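Local coordinates for protein 5-carboxyvanillate decarboxylase (Sphingomonas paucimobilis, PDB 4L6D) that probably removes a carboxyl group from 5-carboxyvanillate to leave vanillate, working at a manganese site in an amidohydrolase-type barrel, at residues S260-F263 / R264-F267; R208-S212 / G213-R217; Y241-G244 / N245-T248; P233-L236 / W237-D240. One frame throughout, in Å; residues are numbered along the deposited sequence.

Contact 1 of 4, residues S260-F263 / R264-F267; sequences SEYF and RRNF. With VNL (4-hydroxy-3-methoxybenzoate), chain L.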
# COMPACT_ATOMS: atom_id res chain seq x y z
N SER A 260 1.40 14.25 -6.13
CA SER A 260 0.14 14.45 -5.42
C SER A 260 -0.76 15.41 -6.19
O SER A 260 -1.99 15.36 -6.07
CB SER A 260 0.38 14.98 -4.00
OG SER A 260 0.80 16.33 -4.02
N GLU A 261 -0.14 16.29 -6.98
CA GLU A 261 -0.91 17.21 -7.81
C GLU A 261 -1.62 16.51 -8.96
O GLU A 261 -2.75 16.86 -9.29
CB GLU A 261 -0.05 18.40 -8.28
CG GLU A 261 0.36 19.29 -7.11
CD GLU A 261 1.47 20.27 -7.43
OE1 GLU A 261 2.11 20.16 -8.50
OE2 GLU A 261 1.71 21.18 -6.60
N TYR A 262 -0.96 15.53 -9.58
CA TYR A 262 -1.69 14.65 -10.50
C TYR A 262 -2.81 13.93 -9.79
O TYR A 262 -3.90 13.77 -10.34
CB TYR A 262 -0.77 13.61 -11.15
CG TYR A 262 0.25 14.27 -12.04
CD1 TYR A 262 -0.13 14.87 -13.23
CD2 TYR A 262 1.58 14.34 -11.66
CE1 TYR A 262 0.79 15.50 -14.04
CE2 TYR A 262 2.52 14.97 -12.46
CZ TYR A 262 2.11 15.56 -13.65
OH TYR A 262 3.03 16.21 -14.45
N PHE A 263 -2.55 13.45 -8.57
CA PHE A 263 -3.59 12.68 -7.91
C PHE A 263 -4.81 13.56 -7.66
O PHE A 263 -5.94 13.15 -7.92
CB PHE A 263 -3.10 12.02 -6.62
CG PHE A 263 -4.03 10.94 -6.15
CD1 PHE A 263 -3.99 9.68 -6.73
CD2 PHE A 263 -5.00 11.20 -5.21
CE1 PHE A 263 -4.86 8.68 -6.34
CE2 PHE A 263 -5.89 10.21 -4.81
CZ PHE A 263 -5.82 8.94 -5.38
N ARG A 264 -4.60 14.80 -7.23
CA ARG A 264 -5.75 15.67 -6.97
C ARG A 264 -6.39 16.19 -8.26
O ARG A 264 -7.61 16.37 -8.31
CB ARG A 264 -5.36 16.84 -6.06
CG ARG A 264 -4.97 16.43 -4.64
CD ARG A 264 -4.71 17.66 -3.75
NE ARG A 264 -3.83 17.31 -2.63
CZ ARG A 264 -2.51 17.37 -2.67
NH1 ARG A 264 -1.88 17.80 -3.76
NH2 ARG A 264 -1.79 17.03 -1.60
N ARG A 265 -5.58 16.43 -9.30
CA ARG A 265 -6.12 16.98 -10.55
C ARG A 265 -6.85 15.92 -11.36
O ARG A 265 -7.94 16.18 -11.89
CB ARG A 265 -4.99 17.58 -11.41
CG ARG A 265 -5.49 18.35 -12.63
CD ARG A 265 -4.34 18.83 -13.53
NE ARG A 265 -3.70 17.69 -14.19
CZ ARG A 265 -2.75 17.77 -15.11
NH1 ARG A 265 -2.30 18.95 -15.52
NH2 ARG A 265 -2.26 16.65 -15.64
N ASN A 266 -6.23 14.75 -11.48
CA ASN A 266 -6.69 13.71 -12.41
C ASN A 266 -7.45 12.55 -11.79
O ASN A 266 -8.03 11.74 -12.53
CB ASN A 266 -5.51 13.17 -13.21
CG ASN A 266 -4.93 14.21 -14.16
OD1 ASN A 266 -3.92 14.86 -13.85
ND2 ASN A 266 -5.57 14.38 -15.31
N PHE A 267 -7.44 12.43 -10.47
CA PHE A 267 -8.11 11.31 -9.82
C PHE A 267 -9.23 11.77 -8.89
O PHE A 267 -9.20 12.88 -8.36
CB PHE A 267 -7.14 10.48 -8.97
CG PHE A 267 -6.11 9.71 -9.76
CD1 PHE A 267 -5.09 10.37 -10.41
CD2 PHE A 267 -6.14 8.33 -9.78
CE1 PHE A 267 -4.12 9.65 -11.12
CE2 PHE A 267 -5.18 7.60 -10.47
CZ PHE A 267 -4.17 8.27 -11.15
C1 VNL L . 0.84 16.84 1.66
CO1 VNL L . 0.97 15.89 0.63
CO2 VNL L . 1.56 18.05 1.65
CM1 VNL L . 1.84 16.13 -0.45
CM2 VNL L . 2.43 18.31 0.60
OM VNL L . 3.18 19.45 0.48
CZ VNL L . 2.58 17.32 -0.48
CC VNL L . -0.10 16.56 2.80
CV VNL L . 3.09 20.50 1.47
O1 VNL L . -1.20 15.97 2.58
O2 VNL L . 0.26 16.94 3.94
O3 VNL L . 3.54 17.60 -1.43
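N266 OD1 sits in the plane of the Y262 ring, at the edge by CD1, and is gripped there by two nitrogens of R265. R265 NE lies 2.9 Å from N266 OD1 and R265 NH2 3.0 Å. Both donors address it within the guanidinium plane, but only NH2 meets a lone pair in the carbonyl plane, NE coming from above it. A bend in the R265 chain at chi3 (69°) turns the guanidinium back, so that NH2 also packs 3.6 Å from Y262 CE1, its plane steep to the ring. The amide is pinned at its other end, where ND2 bonds P219 O and L221 O, and N266 N donates to Y262 O at 2.8 Å within the helix. One residue further along, the rings of F263 and F267 form an offset stack, centroids 4.8 Å apart and planes at 17°. F267 CB rests over the centre of the F263 face, a CH-pi contact. At the opposite end, the extended R264 returns to S260: NH1 donates to OG at 3.1 Å, OG lying 31° out of the guanidinium plane. R264 NE is held by V286 O and S260 OG by D240, which together fix this arginine beside the bound vanillate, whose CO1 is 3.7 Å from NH2, at the guanidinium edge. The arrangement is that of a helix of a TIM barrel running straight into its strand, 267-270, while S260 and R264, a turn apart on it, line a vanillate pocket separate from the metal centre.

Contact 2 of 4, residues R208-S212 / G213-R217; sequences RMILS and GLFDR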
# COMPACT_ATOMS: atom_id res chain seq x y z
N ARG A 208 2.51 3.83 -11.16
CA ARG A 208 3.27 3.73 -12.40
C ARG A 208 2.72 4.72 -13.42
O ARG A 208 3.48 5.38 -14.13
CB ARG A 208 3.24 2.31 -12.99
CG ARG A 208 3.96 1.26 -12.15
CD ARG A 208 3.84 -0.13 -12.81
NE ARG A 208 4.55 -0.15 -14.09
CZ ARG A 208 5.79 -0.59 -14.25
NH1 ARG A 208 6.45 -1.14 -13.23
NH2 ARG A 208 6.38 -0.51 -15.44
N MET A 209 1.39 4.82 -13.49
CA MET A 209 0.77 5.76 -14.43
C MET A 209 1.22 7.19 -14.15
O MET A 209 1.65 7.91 -15.06
CB MET A 209 -0.75 5.67 -14.37
CG MET A 209 -1.32 4.36 -14.93
SD MET A 209 -3.05 4.09 -14.49
CE MET A 209 -3.89 5.22 -15.60
N ILE A 210 1.15 7.59 -12.89
CA ILE A 210 1.56 8.93 -12.52
C ILE A 210 3.04 9.18 -12.80
O ILE A 210 3.40 10.15 -13.46
CB ILE A 210 1.24 9.21 -11.05
CG1 ILE A 210 -0.28 9.23 -10.83
CG2 ILE A 210 1.85 10.53 -10.59
CD1 ILE A 210 -0.69 9.25 -9.38
N LEU A 211 3.90 8.30 -12.29
CA LEU A 211 5.34 8.52 -12.41
C LEU A 211 5.86 8.45 -13.84
O LEU A 211 6.88 9.06 -14.16
CB LEU A 211 6.13 7.55 -11.51
CG LEU A 211 5.93 7.75 -10.01
CD1 LEU A 211 6.76 6.75 -9.23
CD2 LEU A 211 6.26 9.18 -9.57
N SER A 212 5.14 7.74 -14.71
CA SER A 212 5.54 7.62 -16.10
C SER A 212 5.23 8.87 -16.91
O SER A 212 5.69 9.00 -18.04
CB SER A 212 4.86 6.42 -16.77
OG SER A 212 3.48 6.70 -16.98
N GLY A 213 4.44 9.78 -16.34
CA GLY A 213 4.07 11.00 -17.04
C GLY A 213 2.85 10.86 -17.92
O GLY A 213 2.61 11.69 -18.80
N LEU A 214 2.05 9.83 -17.67
CA LEU A 214 0.87 9.58 -18.48
C LEU A 214 -0.07 10.79 -18.44
O LEU A 214 -0.73 11.10 -19.42
CB LEU A 214 0.14 8.32 -18.00
CG LEU A 214 -1.01 7.84 -18.88
CD1 LEU A 214 -0.49 7.24 -20.18
CD2 LEU A 214 -1.88 6.83 -18.12
N PHE A 215 -0.11 11.47 -17.29
CA PHE A 215 -1.00 12.62 -17.15
C PHE A 215 -0.45 13.94 -17.68
O PHE A 215 -1.17 14.93 -17.72
CB PHE A 215 -1.52 12.71 -15.72
CG PHE A 215 -2.20 11.44 -15.28
CD1 PHE A 215 -3.49 11.16 -15.69
CD2 PHE A 215 -1.51 10.50 -14.50
CE1 PHE A 215 -4.12 9.96 -15.30
CE2 PHE A 215 -2.13 9.32 -14.12
CZ PHE A 215 -3.43 9.05 -14.52
N ASP A 216 0.82 13.95 -18.10
CA ASP A 216 1.30 15.07 -18.92
C ASP A 216 0.92 14.80 -20.38
O ASP A 216 0.63 15.73 -21.13
CB ASP A 216 2.80 15.28 -18.79
CG ASP A 216 3.18 15.97 -17.49
OD1 ASP A 216 2.29 16.53 -16.80
OD2 ASP A 216 4.38 15.95 -17.16
N ARG A 217 0.94 13.53 -20.78
CA ARG A 217 0.56 13.17 -22.14
C ARG A 217 -0.95 13.34 -22.36
O ARG A 217 -1.38 13.80 -23.41
CB ARG A 217 0.98 11.73 -22.44
CG ARG A 217 0.73 11.28 -23.86
CD ARG A 217 1.22 9.85 -24.06
NE ARG A 217 2.67 9.78 -24.16
CZ ARG A 217 3.35 9.87 -25.30
NH1 ARG A 217 2.70 10.06 -26.44
NH2 ARG A 217 4.67 9.79 -25.30
O HOH W 1 1.76 11.91 -14.87
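M209 opens the contact by lying alongside L214, its methyl CE 3.6 Å from L214 CD2; a bend at chi3 (76°) brings that methyl round, where it also reaches F215 CZ. Its carbonyl is held twice: M209 O accepts from L214 N at 3.3 Å, nearly head-on, and from S212 OG at 2.9 Å, the hydroxyl standing above the carbonyl plane. I210 follows, with CG1 3.8 Å from F215 CE2. I210 O takes G213 N at 3.1 Å, and a water bonded to it at 2.8 Å passes the link on to F215 N. S212 closes the segment by curling its hydroxyl back over the last turn, OG lying between the backbone N and the carbonyl carbon. With an alanine here, M209 O would probably keep L214 N but lose its second donor, leaving the helix end less firmly tied. G213 then turns with positive phi (87°), the C' residue of a Schellman motif, in which L214 N and G213 N bond back to M209 O and I210 O, and a CB at this position would clash with S212 O. The same glycine is the N-cap of the next helix, its O receiving D216 N and R217 N. The junction thus swings helix 197-211 directly into helix 214-217: M209 and L214 pack on helix 158-167, I210 and F215 on helix 259-266, and S212 meets Y189 of the second subunit.

Contact 3 of 4, residues Y241-G244 / N245-T248; sequences YMHG and NATT. With EPE (4-(2-hydroxyethyl)-1-piperazine ethanesulfonic acid), chain M.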
# COMPACT_ATOMS: atom_id res chain seq x y z
N TYR A 241 7.79 13.82 -1.71
CA TYR A 241 9.12 14.03 -1.16
C TYR A 241 10.19 13.28 -1.95
O TYR A 241 11.25 13.83 -2.25
CB TYR A 241 9.23 13.69 0.34
CG TYR A 241 10.63 14.03 0.80
CD1 TYR A 241 10.94 15.32 1.21
CD2 TYR A 241 11.68 13.10 0.71
CE1 TYR A 241 12.23 15.67 1.56
CE2 TYR A 241 12.97 13.44 1.06
CZ TYR A 241 13.24 14.73 1.48
OH TYR A 241 14.53 15.09 1.82
N MET A 242 9.91 12.02 -2.27
CA MET A 242 10.92 11.16 -2.88
C MET A 242 11.01 11.31 -4.39
O MET A 242 11.87 10.70 -5.02
CB MET A 242 10.67 9.70 -2.49
CG MET A 242 11.03 9.40 -1.03
SD MET A 242 12.78 9.69 -0.78
CE MET A 242 13.00 9.47 1.00
N HIS A 243 10.15 12.13 -4.99
CA HIS A 243 10.14 12.24 -6.44
C HIS A 243 11.46 12.79 -7.01
O HIS A 243 11.90 12.35 -8.07
CB HIS A 243 8.96 13.10 -6.90
CG HIS A 243 8.71 13.00 -8.37
ND1 HIS A 243 8.57 14.11 -9.17
CD2 HIS A 243 8.62 11.93 -9.18
CE1 HIS A 243 8.36 13.72 -10.42
NE2 HIS A 243 8.39 12.40 -10.45
N GLY A 244 12.09 13.72 -6.30
CA GLY A 244 13.40 14.21 -6.69
C GLY A 244 14.42 13.10 -6.85
O GLY A 244 15.14 13.05 -7.85
N ASN A 245 14.48 12.19 -5.88
CA ASN A 245 15.40 11.07 -6.00
C ASN A 245 15.04 10.19 -7.20
O ASN A 245 15.93 9.69 -7.89
CB ASN A 245 15.39 10.20 -4.74
CG ASN A 245 16.08 10.87 -3.57
OD1 ASN A 245 16.89 11.79 -3.74
ND2 ASN A 245 15.77 10.40 -2.37
N ALA A 246 13.75 9.99 -7.43
CA ALA A 246 13.31 9.15 -8.54
C ALA A 246 13.75 9.72 -9.90
O ALA A 246 14.20 8.98 -10.77
CB ALA A 246 11.80 8.96 -8.50
N THR A 247 13.64 11.04 -10.07
CA THR A 247 14.02 11.65 -11.35
C THR A 247 15.53 11.85 -11.46
O THR A 247 16.08 11.84 -12.57
CB THR A 247 13.30 13.00 -11.61
OG1 THR A 247 13.63 13.95 -10.58
CG2 THR A 247 11.78 12.81 -11.68
N THR A 248 16.20 12.01 -10.33
CA THR A 248 17.64 12.25 -10.32
C THR A 248 18.43 10.96 -10.49
O THR A 248 19.35 10.89 -11.31
CB THR A 248 18.10 12.99 -9.04
OG1 THR A 248 17.43 14.25 -8.95
CG2 THR A 248 19.61 13.23 -9.04
N1 EPE M . 12.23 18.72 -2.31
C2 EPE M . 11.84 17.40 -1.80
C3 EPE M . 13.02 16.44 -1.83
N4 EPE M . 13.69 16.41 -3.11
C5 EPE M . 13.87 17.66 -3.83
C6 EPE M . 12.69 18.62 -3.71
C7 EPE M . 14.78 15.45 -3.23
C8 EPE M . 14.45 14.10 -2.60
O8 EPE M . 13.57 13.41 -3.46
C9 EPE M . 11.05 19.59 -2.27
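G244 O takes two donors from T248, N at 2.9 Å and OG1 at 2.8 Å, which arrive on opposite faces of its carbonyl plane. Beside it, T247 CG2 lies over one face of the H243 imidazole, offset toward the rim, 3.6 Å from NE2, a CH-pi contact. M242 SD runs alongside N245 and comes 3.5 Å from ND2. A HEPES molecule enters the same turn: its hydroxyl O8 donates to Y241 O at 2.7 Å and accepts from N245 N at 2.9 Å. The piperazine carbon C3 lies over one face of the Y241 ring, a position the tyrosine reaches with CG anti to the backbone N (chi1 -176°). Replacing Y241 with an alanine would probably leave the piperazine without this aromatic face and free to shift about its hydroxyl. Farther out, Y241 stands nearly parallel to W237 and touches P302 of the second subunit, while M242 and H243 pack on I195 of that chain. Y241 O and N245 N are 5.1 Å apart, too far for the usual helical bond; the buffer hydroxyl bridges the gap, so the opened turn of helix 236-249 can satisfy both groups through an outside molecule.

Contact 4 of 4, residues P233-L236 / W237-D240; sequences PFWL and WRLD. With VNL (4-hydroxy-3-methoxybenzoate), chain L.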
# COMPACT_ATOMS: atom_id res chain seq x y z
N PRO A 233 -4.09 8.15 -1.24
CA PRO A 233 -4.20 9.41 -0.50
C PRO A 233 -3.32 9.46 0.76
O PRO A 233 -2.89 10.55 1.17
CB PRO A 233 -5.68 9.44 -0.10
CG PRO A 233 -6.37 8.71 -1.23
CD PRO A 233 -5.42 7.60 -1.58
N PHE A 234 -3.03 8.30 1.36
CA PHE A 234 -2.24 8.28 2.59
C PHE A 234 -0.77 8.53 2.29
O PHE A 234 -0.05 9.05 3.14
CB PHE A 234 -2.41 6.92 3.30
CG PHE A 234 -2.07 6.97 4.77
CD1 PHE A 234 -2.86 7.71 5.64
CD2 PHE A 234 -1.00 6.25 5.29
CE1 PHE A 234 -2.59 7.75 7.00
CE2 PHE A 234 -0.72 6.28 6.67
CZ PHE A 234 -1.52 7.04 7.52
N TRP A 235 -0.35 8.17 1.07
CA TRP A 235 1.07 8.22 0.68
C TRP A 235 1.51 9.51 -0.02
O TRP A 235 2.66 9.60 -0.47
CB TRP A 235 1.41 7.06 -0.26
CG TRP A 235 1.42 5.67 0.34
CD1 TRP A 235 0.46 4.70 0.20
CD2 TRP A 235 2.48 5.08 1.11
NE1 TRP A 235 0.86 3.55 0.86
CE2 TRP A 235 2.09 3.75 1.41
CE3 TRP A 235 3.72 5.54 1.57
CZ2 TRP A 235 2.89 2.89 2.16
CZ3 TRP A 235 4.51 4.68 2.33
CH2 TRP A 235 4.09 3.37 2.61
N LEU A 236 0.61 10.48 -0.16
CA LEU A 236 0.90 11.66 -0.99
C LEU A 236 2.17 12.42 -0.62
O LEU A 236 2.94 12.81 -1.49
CB LEU A 236 -0.29 12.63 -0.98
CG LEU A 236 -1.60 12.09 -1.55
CD1 LEU A 236 -2.69 13.15 -1.46
CD2 LEU A 236 -1.44 11.59 -3.00
N TRP A 237 2.38 12.64 0.67
CA TRP A 237 3.55 13.43 1.07
C TRP A 237 4.87 12.75 0.67
O TRP A 237 5.78 13.39 0.14
CB TRP A 237 3.51 13.76 2.58
CG TRP A 237 4.50 14.82 2.95
CD1 TRP A 237 4.28 16.17 2.99
CD2 TRP A 237 5.87 14.63 3.28
NE1 TRP A 237 5.43 16.83 3.34
CE2 TRP A 237 6.43 15.91 3.53
CE3 TRP A 237 6.69 13.51 3.40
CZ2 TRP A 237 7.76 16.09 3.89
CZ3 TRP A 237 8.02 13.69 3.76
CH2 TRP A 237 8.54 14.97 3.99
N ARG A 238 4.95 11.45 0.92
CA ARG A 238 6.14 10.67 0.61
C ARG A 238 6.37 10.52 -0.89
O ARG A 238 7.50 10.58 -1.36
CB ARG A 238 6.02 9.29 1.27
CG ARG A 238 7.21 8.35 1.12
CD ARG A 238 7.22 7.47 2.36
NE ARG A 238 8.13 6.32 2.35
CZ ARG A 238 9.43 6.39 2.66
NH1 ARG A 238 10.01 7.56 2.89
NH2 ARG A 238 10.15 5.27 2.69
N LEU A 239 5.29 10.31 -1.65
CA LEU A 239 5.40 10.29 -3.11
C LEU A 239 6.02 11.60 -3.61
O LEU A 239 6.91 11.58 -4.46
CB LEU A 239 4.02 10.08 -3.75
CG LEU A 239 3.47 8.65 -3.67
CD1 LEU A 239 1.98 8.66 -3.98
CD2 LEU A 239 4.20 7.74 -4.65
N ASP A 240 5.56 12.72 -3.06
CA ASP A 240 6.11 14.01 -3.47
C ASP A 240 7.54 14.17 -2.97
O ASP A 240 8.43 14.62 -3.71
CB ASP A 240 5.28 15.16 -2.90
CG ASP A 240 3.98 15.38 -3.64
OD1 ASP A 240 3.75 14.74 -4.68
OD2 ASP A 240 3.18 16.21 -3.15
C1 VNL L . 0.84 16.84 1.66
CO1 VNL L . 0.97 15.89 0.63
CO2 VNL L . 1.56 18.05 1.65
CM1 VNL L . 1.84 16.13 -0.45
CM2 VNL L . 2.43 18.31 0.60
OM VNL L . 3.18 19.45 0.48
CZ VNL L . 2.58 17.32 -0.48
CC VNL L . -0.10 16.56 2.80
CV VNL L . 3.09 20.50 1.47
O1 VNL L . -1.20 15.97 2.58
O2 VNL L . 0.26 16.94 3.94
O3 VNL L . 3.54 17.60 -1.43
O HOH W 2 0.77 11.73 2.99
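The contact is the turn that starts helix 236-249, where W235, at the end of the loop after helix 226-230, and L236, the first helical residue, are caught by L239 and D240. W235 O receives L239 N at 3.0 Å in a nearly straight bond (171°), and L236 O receives D240 N at 3.1 Å. W237 N instead donates to a water at 3.0 Å, which donates to F234 O. The extended R238 lies alongside the W235 indole, ring and guanidinium planes 29° apart, with CD at the ring's edge, 3.9 Å from CZ3. L239 bends over the same carbonyl, its CG 3.4 Å from W235 O. Across the dimer interface, W196 of the second subunit meets W235 edge-to-face. A bound vanillate lies against the other side of the turn: W237 presents its indole edge, CD1 being 3.6 Å from the ligand's CO2, because CG is anti to the backbone N (chi1 -166°). W237 CA and L236 CB also pack on the ligand ring; D240, its OD2 hydrogen-bonded to S260 OG, lies at the same pocket. This is a helix start between barrel and subunit interface, forming one wall of a surface vanillate pocket.

In the fold
All four contacts lie on one side of the barrel and follow the chain in the order 2, 4, 3, 1. Contacts 4 and 3 are successive parts of helix 236-249, their centres 13 Å apart. The centre of contact 1, on the next helix, 259-266, is about 11 Å from those of contacts 4 and 2. Contact 1 touches contact 4 where the two share a vanillate, and contact 2 through Y262 against D216 and F267 against F215. Contact 2 meets contact 3 by L211 packing on H243. Contacts 2, 3 and 4 also reach the second subunit, so this group of helices ties the outer wall of the barrel, just beyond strands 223-225 and 267-270, to the dimer interface.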